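Local atomic coordinates of VESB protease (Vibrio cholerae, PDB entry 4LK4), a protein that probably cleaves peptide bonds as a secreted trypsin-like serine endopeptidase of the S1 family and also carries an Ig-like domain. Residues Ser44-Gly47 against Val51-Ala54; Ala121-Arg126 against Tyr236-Ile241; Pro289-Val294 against His321-Gln326. The protein carries 1 engineered substitution. All coordinates share one frame; numbering follows the deposited sequence.

Contact 1: residues Ser44-Gly47 against Val51-Ala54; sequences SFLG and VLTA
Leu52 carries CG anti to its backbone N (chi1 177°), and Ser44 swings OG between its own backbone N and carbonyl carbon (chi1 76°). Both side chains rise on the same face of the sheet, and Ser44 OG lies 3.6 Å from Leu52 CB. The hydroxyl itself is satisfied by Gln211 OE1. Beneath them the backbones form an antiparallel hydrogen-bonded pair. Ser44 N gives a bond to Leu52 O at 2.9 Å, and Leu52 N gives one to Ser44 O at 2.8 Å. Leu46 also leans over: its CD1 reaches Leu52 CB at 3.9 Å. On the other face, Val51 CG2 meets the edge of the Phe45 ring, 4.3 Å from Phe45 CD1. This is a tight beta hairpin of the N-terminal trypsin barrel. Its second strand leads into the sequence that bears the catalytic histidine in trypsin-like proteases. In the barrel, strand 39-46 has strand 25-30 as its other neighbour, where Phe45 packs on Val26. Strand 50-53 is bordered by strand 105-109, where Leu52 rests on Ile106 and Val51 on Val107.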
loop_
_atom_site.group_PDB
_atom_site.type_symbol
_atom_site.label_atom_id
_atom_site.label_comp_id
_atom_site.label_asym_id
_atom_site.label_seq_id
_atom_site.Cartn_x
_atom_site.Cartn_y
_atom_site.Cartn_z
ATOM N N SER A 44 -4.450 6.613 4.452
ATOM C CA SER A 44 -3.875 7.810 5.031
ATOM C C SER A 44 -3.060 8.530 3.963
ATOM O O SER A 44 -2.517 7.887 3.060
ATOM C CB SER A 44 -3.029 7.464 6.268
ATOM O OG SER A 44 -1.773 6.903 5.951
ATOM N N PHE A 45 -3.009 9.857 4.022
ATOM C CA PHE A 45 -2.329 10.645 2.998
ATOM C C PHE A 45 -0.893 10.906 3.433
ATOM O O PHE A 45 -0.698 11.443 4.517
ATOM C CB PHE A 45 -3.074 11.965 2.773
ATOM C CG PHE A 45 -2.424 12.861 1.735
ATOM C CD1 PHE A 45 -2.090 12.371 0.499
ATOM C CD2 PHE A 45 -2.160 14.214 2.009
ATOM C CE1 PHE A 45 -1.496 13.195 -0.445
ATOM C CE2 PHE A 45 -1.564 15.035 1.068
ATOM C CZ PHE A 45 -1.226 14.522 -0.156
ATOM N N LEU A 46 0.101 10.516 2.629
ATOM C CA LEU A 46 1.516 10.666 3.052
ATOM C C LEU A 46 2.159 11.963 2.581
ATOM O O LEU A 46 3.259 12.306 3.005
ATOM C CB LEU A 46 2.372 9.507 2.578
ATOM C CG LEU A 46 1.913 8.128 3.016
ATOM C CD1 LEU A 46 2.632 7.056 2.231
ATOM C CD2 LEU A 46 2.161 7.923 4.489
ATOM N N GLY A 47 1.469 12.693 1.711
ATOM C CA GLY A 47 2.016 13.923 1.132
ATOM C C GLY A 47 2.222 13.728 -0.364
ATOM O O GLY A 47 2.380 12.586 -0.860
ATOM N N VAL A 51 -0.775 7.827 -1.037
ATOM C CA VAL A 51 -1.664 7.347 -0.009
ATOM C C VAL A 51 -1.213 5.962 0.455
ATOM O O VAL A 51 -0.818 5.123 -0.352
ATOM C CB VAL A 51 -3.056 7.222 -0.602
ATOM C CG1 VAL A 51 -3.973 6.448 0.319
ATOM C CG2 VAL A 51 -3.606 8.603 -0.906
ATOM N N LEU A 52 -1.278 5.731 1.757
ATOM C CA LEU A 52 -0.883 4.468 2.374
ATOM C C LEU A 52 -2.141 3.715 2.715
ATOM O O LEU A 52 -3.110 4.304 3.240
ATOM C CB LEU A 52 -0.130 4.741 3.664
ATOM C CG LEU A 52 0.299 3.531 4.486
ATOM C CD1 LEU A 52 1.173 2.584 3.681
ATOM C CD2 LEU A 52 1.019 3.970 5.760
ATOM N N THR A 53 -2.156 2.429 2.404
ATOM C CA THR A 53 -3.344 1.616 2.611
ATOM C C THR A 53 -2.950 0.153 2.672
ATOM O O THR A 53 -1.774 -0.152 2.745
ATOM C CB THR A 53 -4.381 1.881 1.504
ATOM O OG1 THR A 53 -5.638 1.334 1.907
ATOM C CG2 THR A 53 -3.994 1.230 0.225
ATOM N N ALA A 54 -3.922 -0.744 2.645
ATOM C CA ALA A 54 -3.699 -2.174 2.792
ATOM C C ALA A 54 -3.644 -2.800 1.402
ATOM O O ALA A 54 -4.361 -2.363 0.513
ATOM C CB ALA A 54 -4.831 -2.778 3.607
#

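Contact 2: residues Ala121-Arg126 against Tyr236-Ile241; sequences AGPATR and YFRDWI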
loop_
_atom_site.group_PDB
_atom_site.type_symbol
_atom_site.label_atom_id
_atom_site.label_comp_id
_atom_site.label_asym_id
_atom_site.label_seq_id
_atom_site.Cartn_x
_atom_site.Cartn_y
_atom_site.Cartn_z
ATOM N N ALA A 121 4.954 6.486 12.067
ATOM C CA ALA A 121 5.810 6.114 13.191
ATOM C C ALA A 121 7.246 5.788 12.708
ATOM O O ALA A 121 7.444 5.290 11.600
ATOM C CB ALA A 121 5.216 4.929 13.920
ATOM N N GLY A 122 8.225 6.071 13.568
ATOM C CA GLY A 122 9.629 5.855 13.275
ATOM C C GLY A 122 9.940 4.380 13.217
ATOM O O GLY A 122 9.257 3.563 13.822
ATOM N N PRO A 123 10.983 4.017 12.486
ATOM C CA PRO A 123 11.327 2.587 12.399
ATOM C C PRO A 123 11.451 1.897 13.771
ATOM O O PRO A 123 11.114 0.730 13.898
ATOM C CB PRO A 123 12.688 2.584 11.692
ATOM C CG PRO A 123 12.861 3.952 11.107
ATOM C CD PRO A 123 11.943 4.901 11.797
ATOM N N ALA A 124 11.922 2.615 14.785
ATOM C CA ALA A 124 12.101 2.032 16.106
ATOM C C ALA A 124 10.867 2.114 17.025
ATOM O O ALA A 124 10.889 1.561 18.132
ATOM C CB ALA A 124 13.290 2.696 16.788
ATOM N N THR A 125 9.805 2.800 16.606
ATOM C CA THR A 125 8.718 3.104 17.532
ATOM C C THR A 125 7.922 1.868 17.999
ATOM O O THR A 125 7.657 1.722 19.178
ATOM C CB THR A 125 7.743 4.128 16.936
ATOM O OG1 THR A 125 8.455 5.304 16.536
ATOM C CG2 THR A 125 6.641 4.494 17.958
ATOM N N ARG A 126 7.549 0.981 17.084
ATOM C CA ARG A 126 6.681 -0.148 17.429
ATOM C C ARG A 126 7.276 -1.051 18.483
ATOM O O ARG A 126 6.597 -1.450 19.428
ATOM C CB ARG A 126 6.370 -0.982 16.201
ATOM C CG ARG A 126 6.335 -2.483 16.447
ATOM C CD ARG A 126 4.934 -2.919 16.648
ATOM N NE ARG A 126 4.772 -4.269 17.191
ATOM C CZ ARG A 126 4.596 -4.537 18.476
ATOM N NH1 ARG A 126 4.688 -3.578 19.379
ATOM N NH2 ARG A 126 4.355 -5.768 18.860
ATOM N N TYR A 236 7.921 -1.324 10.724
ATOM C CA TYR A 236 8.675 -2.373 10.083
ATOM C C TYR A 236 8.777 -2.090 8.592
ATOM O O TYR A 236 9.601 -2.694 7.916
ATOM C CB TYR A 236 7.957 -3.706 10.365
ATOM C CG TYR A 236 8.527 -4.951 9.721
ATOM C CD1 TYR A 236 9.573 -5.650 10.308
ATOM C CD2 TYR A 236 8.011 -5.435 8.554
ATOM C CE1 TYR A 236 10.106 -6.798 9.728
ATOM C CE2 TYR A 236 8.527 -6.579 7.957
ATOM C CZ TYR A 236 9.574 -7.251 8.558
ATOM O OH TYR A 236 10.074 -8.379 7.980
ATOM N N PHE A 237 7.914 -1.208 8.071
ATOM C CA PHE A 237 7.797 -0.994 6.626
ATOM C C PHE A 237 8.262 0.377 6.099
ATOM O O PHE A 237 8.054 0.685 4.923
ATOM C CB PHE A 237 6.354 -1.314 6.155
ATOM C CG PHE A 237 6.095 -2.801 5.940
ATOM C CD1 PHE A 237 6.882 -3.540 5.076
ATOM C CD2 PHE A 237 5.076 -3.449 6.617
ATOM C CE1 PHE A 237 6.646 -4.898 4.888
ATOM C CE2 PHE A 237 4.847 -4.792 6.461
ATOM C CZ PHE A 237 5.630 -5.524 5.585
ATOM N N ARG A 238 8.937 1.169 6.930
ATOM C CA ARG A 238 9.335 2.517 6.540
ATOM C C ARG A 238 10.173 2.561 5.265
ATOM O O ARG A 238 9.925 3.409 4.398
ATOM C CB ARG A 238 10.066 3.189 7.691
ATOM C CG ARG A 238 9.191 3.403 8.925
ATOM C CD ARG A 238 7.977 4.230 8.586
ATOM N NE ARG A 238 8.380 5.423 7.858
ATOM C CZ ARG A 238 8.750 6.570 8.425
ATOM N NH1 ARG A 238 8.739 6.712 9.737
ATOM N NH2 ARG A 238 9.127 7.585 7.660
ATOM N N ASP A 239 11.144 1.652 5.133
ATOM C CA ASP A 239 11.959 1.606 3.932
ATOM C C ASP A 239 11.152 1.214 2.721
ATOM O O ASP A 239 11.376 1.754 1.620
ATOM C CB ASP A 239 13.139 0.629 4.071
ATOM C CG ASP A 239 14.177 1.106 5.070
ATOM O OD1 ASP A 239 14.116 2.270 5.522
ATOM O OD2 ASP A 239 15.041 0.300 5.415
ATOM N N TRP A 240 10.240 0.261 2.888
ATOM C CA TRP A 240 9.447 -0.163 1.738
ATOM C C TRP A 240 8.593 1.011 1.260
ATOM O O TRP A 240 8.461 1.261 0.056
ATOM C CB TRP A 240 8.607 -1.398 2.064
ATOM C CG TRP A 240 7.828 -1.857 0.897
ATOM C CD1 TRP A 240 8.234 -2.749 -0.057
ATOM C CD2 TRP A 240 6.521 -1.421 0.517
ATOM N NE1 TRP A 240 7.246 -2.904 -1.000
ATOM C CE2 TRP A 240 6.189 -2.093 -0.674
ATOM C CE3 TRP A 240 5.602 -0.504 1.058
ATOM C CZ2 TRP A 240 4.982 -1.892 -1.329
ATOM C CZ3 TRP A 240 4.417 -0.305 0.404
ATOM C CH2 TRP A 240 4.119 -0.999 -0.785
ATOM N N ILE A 241 8.068 1.767 2.222
ATOM C CA ILE A 241 7.224 2.916 1.920
ATOM C C ILE A 241 8.024 4.002 1.224
ATOM O O ILE A 241 7.587 4.565 0.246
ATOM C CB ILE A 241 6.574 3.493 3.199
ATOM C CG1 ILE A 241 5.569 2.480 3.737
ATOM C CG2 ILE A 241 5.860 4.819 2.914
ATOM C CD1 ILE A 241 5.219 2.667 5.184
#
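Three groups grip the carbonyl O of Gly122, the residue whose CA lies 3.7 Å from Arg238 NH1. The backbone N of Thr125 binds Gly122 O at 2.9 Å, and Thr125 OG1 adds a weak bond to Gly122 O at 3.3 Å. The third is the hydroxyl of Ser235, which also accepts the backbone N of Arg126. The first bond closes a type I beta turn over Pro123 and Ala124. The setting is the trypsin fold: residues 121-126 belong to the connection between the two barrels, and 236-241 lead into the C-terminal helix of the protease domain. Arg238 carries the contact. The direct bond across is from Arg238 NH1 to Ala121 O, 2.7 Å long with an N-H...O angle of 151°. The oxygen lies at the guanidinium edge, near its plane. The donor, however, stands above the carbonyl plane, 53° out of it, and so does not sit on a lone pair. The arginine chain bends at chi2 (-58°) and again at chi3, which turns the edge of the guanidinium to the connection. One carbonyl therefore meets both the charged end and the aliphatic part of the side chain. The positive charge would probably polarise that carbonyl. Ala121 is also tied to Gln211 by backbone hydrogen bonding. Phe237 takes the N-cap position, and Phe237 O accepts Ile241 N at 2.9 Å in the first helical turn. Further along, Trp240 stacks on His92. Beside the arginine, Pro123 N lies 4.0 Å from Arg238 CG. The aliphatic part comes closest at Arg238 CD, which lies 3.2 Å from Ala121 O.

Contact 3: residues Pro289-Val294 against His321-Gln326; sequences PADFSV and HYRQYQ
Asp291 reaches Arg323 and Tyr325 from a short turn that begins at Pro289. The O atom of Pro289 accepts the backbone N of Phe292 at 3.2 Å, which closes the turn over Ala290 and Asp291. Asp291 is the residue of this turn that makes the contact. Asp291 OD2 lies 3.7 Å from Arg323 NH2, a long salt bridge. The two side chains come from opposite directions. The carboxylate approaches the guanidinium at its edge, yet the planes are turned 46° apart. The same Asp291 OD2 lies 3.8 Å from Tyr325 CE2, at the ring edge and near the ring plane. Here the carboxylate and ring planes stand 70° apart. Arg323 gets to this place with CG between its backbone N and carbonyl carbon (chi1 55°), and a bend at chi3 lays the guanidinium over the tyrosine. Arg323 CZ is 3.9 Å above the plane of the Tyr325 ring, toward the rim. Thus Asp291 comes in at the edges of two flat groups that themselves overlap face to face near their rims. The positive charge of Arg323 probably steadies the carboxylate, though the length of the bridge suggests a modest pull. The far end of the tyrosine is also held: His321 N gives a hydrogen bond to Tyr325 OH at 3.2 Å, and Gln320 N adds a weak one. After the turn, Phe292 starts a strand and packs on Val315. The contact joins the lead-ins to two strands of the Ig-like domain, 292-297 and 324-335. Strand 292-297 is an outermost strand of its sheet and pairs with strand 310-319. Strand 324-335 runs beside strand 338-349, and Tyr325 packs on Leu348 there and on Val317 and Ala319 of strand 310-319.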
loop_
_atom_site.group_PDB
_atom_site.type_symbol
_atom_site.label_atom_id
_atom_site.label_comp_id
_atom_site.label_asym_id
_atom_site.label_seq_id
_atom_site.Cartn_x
_atom_site.Cartn_y
_atom_site.Cartn_z
ATOM N N PRO A 289 16.128 -16.642 -15.091
ATOM C CA PRO A 289 16.463 -17.807 -15.938
ATOM C C PRO A 289 16.331 -17.584 -17.451
ATOM O O PRO A 289 16.047 -16.462 -17.917
ATOM C CB PRO A 289 15.485 -18.908 -15.478
ATOM C CG PRO A 289 14.663 -18.342 -14.383
ATOM C CD PRO A 289 14.951 -16.879 -14.234
ATOM N N ALA A 290 16.533 -18.676 -18.184
ATOM C CA ALA A 290 16.452 -18.702 -19.642
ATOM C C ALA A 290 15.038 -18.508 -20.171
ATOM O O ALA A 290 14.862 -17.983 -21.259
ATOM C CB ALA A 290 17.013 -20.007 -20.159
ATOM N N ASP A 291 14.038 -18.945 -19.410
ATOM C CA ASP A 291 12.638 -18.644 -19.722
ATOM C C ASP A 291 12.402 -17.152 -19.952
ATOM O O ASP A 291 11.580 -16.756 -20.775
ATOM C CB ASP A 291 11.734 -19.037 -18.552
ATOM C CG ASP A 291 11.730 -20.518 -18.270
ATOM O OD1 ASP A 291 11.885 -21.311 -19.213
ATOM O OD2 ASP A 291 11.545 -20.883 -17.089
ATOM N N PHE A 292 13.086 -16.324 -19.172
ATOM C CA PHE A 292 12.855 -14.894 -19.198
ATOM C C PHE A 292 13.790 -14.262 -20.205
ATOM O O PHE A 292 14.891 -14.725 -20.393
ATOM C CB PHE A 292 13.074 -14.320 -17.806
ATOM C CG PHE A 292 12.906 -12.844 -17.728
ATOM C CD1 PHE A 292 13.973 -12.001 -17.996
ATOM C CD2 PHE A 292 11.685 -12.291 -17.371
ATOM C CE1 PHE A 292 13.825 -10.629 -17.926
ATOM C CE2 PHE A 292 11.530 -10.920 -17.290
ATOM C CZ PHE A 292 12.602 -10.089 -17.571
ATOM N N SER A 293 13.323 -13.222 -20.874
ATOM C CA SER A 293 14.116 -12.531 -21.872
ATOM C C SER A 293 13.618 -11.091 -22.007
ATOM O O SER A 293 12.471 -10.795 -21.686
ATOM C CB SER A 293 14.079 -13.285 -23.218
ATOM O OG SER A 293 12.760 -13.677 -23.614
ATOM N N VAL A 294 14.501 -10.199 -22.444
ATOM C CA VAL A 294 14.164 -8.799 -22.680
ATOM C C VAL A 294 14.088 -8.556 -24.176
ATOM O O VAL A 294 15.101 -8.510 -24.836
ATOM C CB VAL A 294 15.243 -7.861 -22.105
ATOM C CG1 VAL A 294 14.906 -6.397 -22.393
ATOM C CG2 VAL A 294 15.400 -8.103 -20.619
ATOM N N HIS A 321 6.503 -25.214 -19.944
ATOM C CA HIS A 321 6.055 -26.202 -18.962
ATOM C C HIS A 321 4.760 -25.774 -18.304
ATOM O O HIS A 321 4.305 -24.634 -18.452
ATOM C CB HIS A 321 7.087 -26.376 -17.851
ATOM C CG HIS A 321 8.440 -26.759 -18.339
ATOM N ND1 HIS A 321 9.417 -25.829 -18.630
ATOM C CD2 HIS A 321 8.984 -27.971 -18.586
ATOM C CE1 HIS A 321 10.503 -26.455 -19.041
ATOM N NE2 HIS A 321 10.267 -27.755 -19.022
ATOM N N TYR A 322 4.207 -26.705 -17.534
ATOM C CA TYR A 322 2.959 -26.510 -16.815
ATOM C C TYR A 322 3.230 -26.127 -15.372
ATOM O O TYR A 322 3.482 -26.988 -14.527
ATOM C CB TYR A 322 2.127 -27.798 -16.868
ATOM C CG TYR A 322 1.585 -28.117 -18.247
ATOM C CD1 TYR A 322 0.860 -27.162 -18.955
ATOM C CD2 TYR A 322 1.774 -29.365 -18.827
ATOM C CE1 TYR A 322 0.344 -27.428 -20.199
ATOM C CE2 TYR A 322 1.260 -29.645 -20.088
ATOM C CZ TYR A 322 0.548 -28.665 -20.762
ATOM O OH TYR A 322 0.027 -28.887 -22.004
ATOM N N ARG A 323 3.168 -24.830 -15.090
ATOM C CA ARG A 323 3.492 -24.321 -13.759
ATOM C C ARG A 323 3.179 -22.830 -13.619
ATOM O O ARG A 323 2.707 -22.185 -14.558
ATOM C CB ARG A 323 4.972 -24.591 -13.432
ATOM C CG ARG A 323 5.973 -24.051 -14.447
ATOM C CD ARG A 323 7.392 -24.465 -14.071
ATOM N NE ARG A 323 8.402 -23.436 -14.354
ATOM C CZ ARG A 323 8.526 -22.278 -13.693
ATOM N NH1 ARG A 323 7.684 -21.953 -12.716
ATOM N NH2 ARG A 323 9.488 -21.417 -14.020
ATOM N N GLN A 324 3.423 -22.301 -12.427
ATOM C CA GLN A 324 3.317 -20.878 -12.188
ATOM C C GLN A 324 4.623 -20.182 -12.493
ATOM O O GLN A 324 5.668 -20.569 -11.991
ATOM C CB GLN A 324 3.004 -20.624 -10.739
ATOM C CG GLN A 324 1.807 -21.395 -10.233
ATOM C CD GLN A 324 1.221 -20.747 -8.990
ATOM O OE1 GLN A 324 0.844 -19.562 -9.004
ATOM N NE2 GLN A 324 1.164 -21.511 -7.901
ATOM N N TYR A 325 4.554 -19.138 -13.297
ATOM C CA TYR A 325 5.715 -18.323 -13.579
ATOM C C TYR A 325 5.552 -17.019 -12.827
ATOM O O TYR A 325 4.513 -16.376 -12.908
ATOM C CB TYR A 325 5.841 -18.050 -15.085
ATOM C CG TYR A 325 6.160 -19.271 -15.908
ATOM C CD1 TYR A 325 5.171 -20.209 -16.226
ATOM C CD2 TYR A 325 7.451 -19.492 -16.391
ATOM C CE1 TYR A 325 5.470 -21.326 -16.993
ATOM C CE2 TYR A 325 7.751 -20.607 -17.166
ATOM C CZ TYR A 325 6.759 -21.517 -17.456
ATOM O OH TYR A 325 7.061 -22.618 -18.207
ATOM N N GLN A 326 6.584 -16.648 -12.080
ATOM C CA GLN A 326 6.614 -15.378 -11.400
ATOM C C GLN A 326 8.021 -14.847 -11.376
ATOM O O GLN A 326 8.851 -15.312 -10.588
ATOM C CB GLN A 326 6.109 -15.515 -9.969
ATOM C CG GLN A 326 5.875 -14.169 -9.297
ATOM C CD GLN A 326 5.405 -14.319 -7.872
ATOM O OE1 GLN A 326 4.207 -14.202 -7.586
ATOM N NE2 GLN A 326 6.334 -14.595 -6.971
#

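Contacts 1 and 2 belong to the trypsin-like part, and contact 3 to the Ig-like part. The first two have centres 14 Å apart and touch: Leu46 CD1 packs on Ile241 CG2 at 4.0 Å. Gln211 also links them, since it bonds to the Ser44 hydroxyl and to the backbone of Ala121. The barrel hairpin thus meets the C-terminal helix of the protease domain. Contact 1 runs straight into the histidine motif of the family, so it probably lies close to the catalytic site. Contact 3 is remote, its centre about 34 Å from each of the others. Its nearest atoms are about 17 Å from contact 1 and about 13 Å from contact 2.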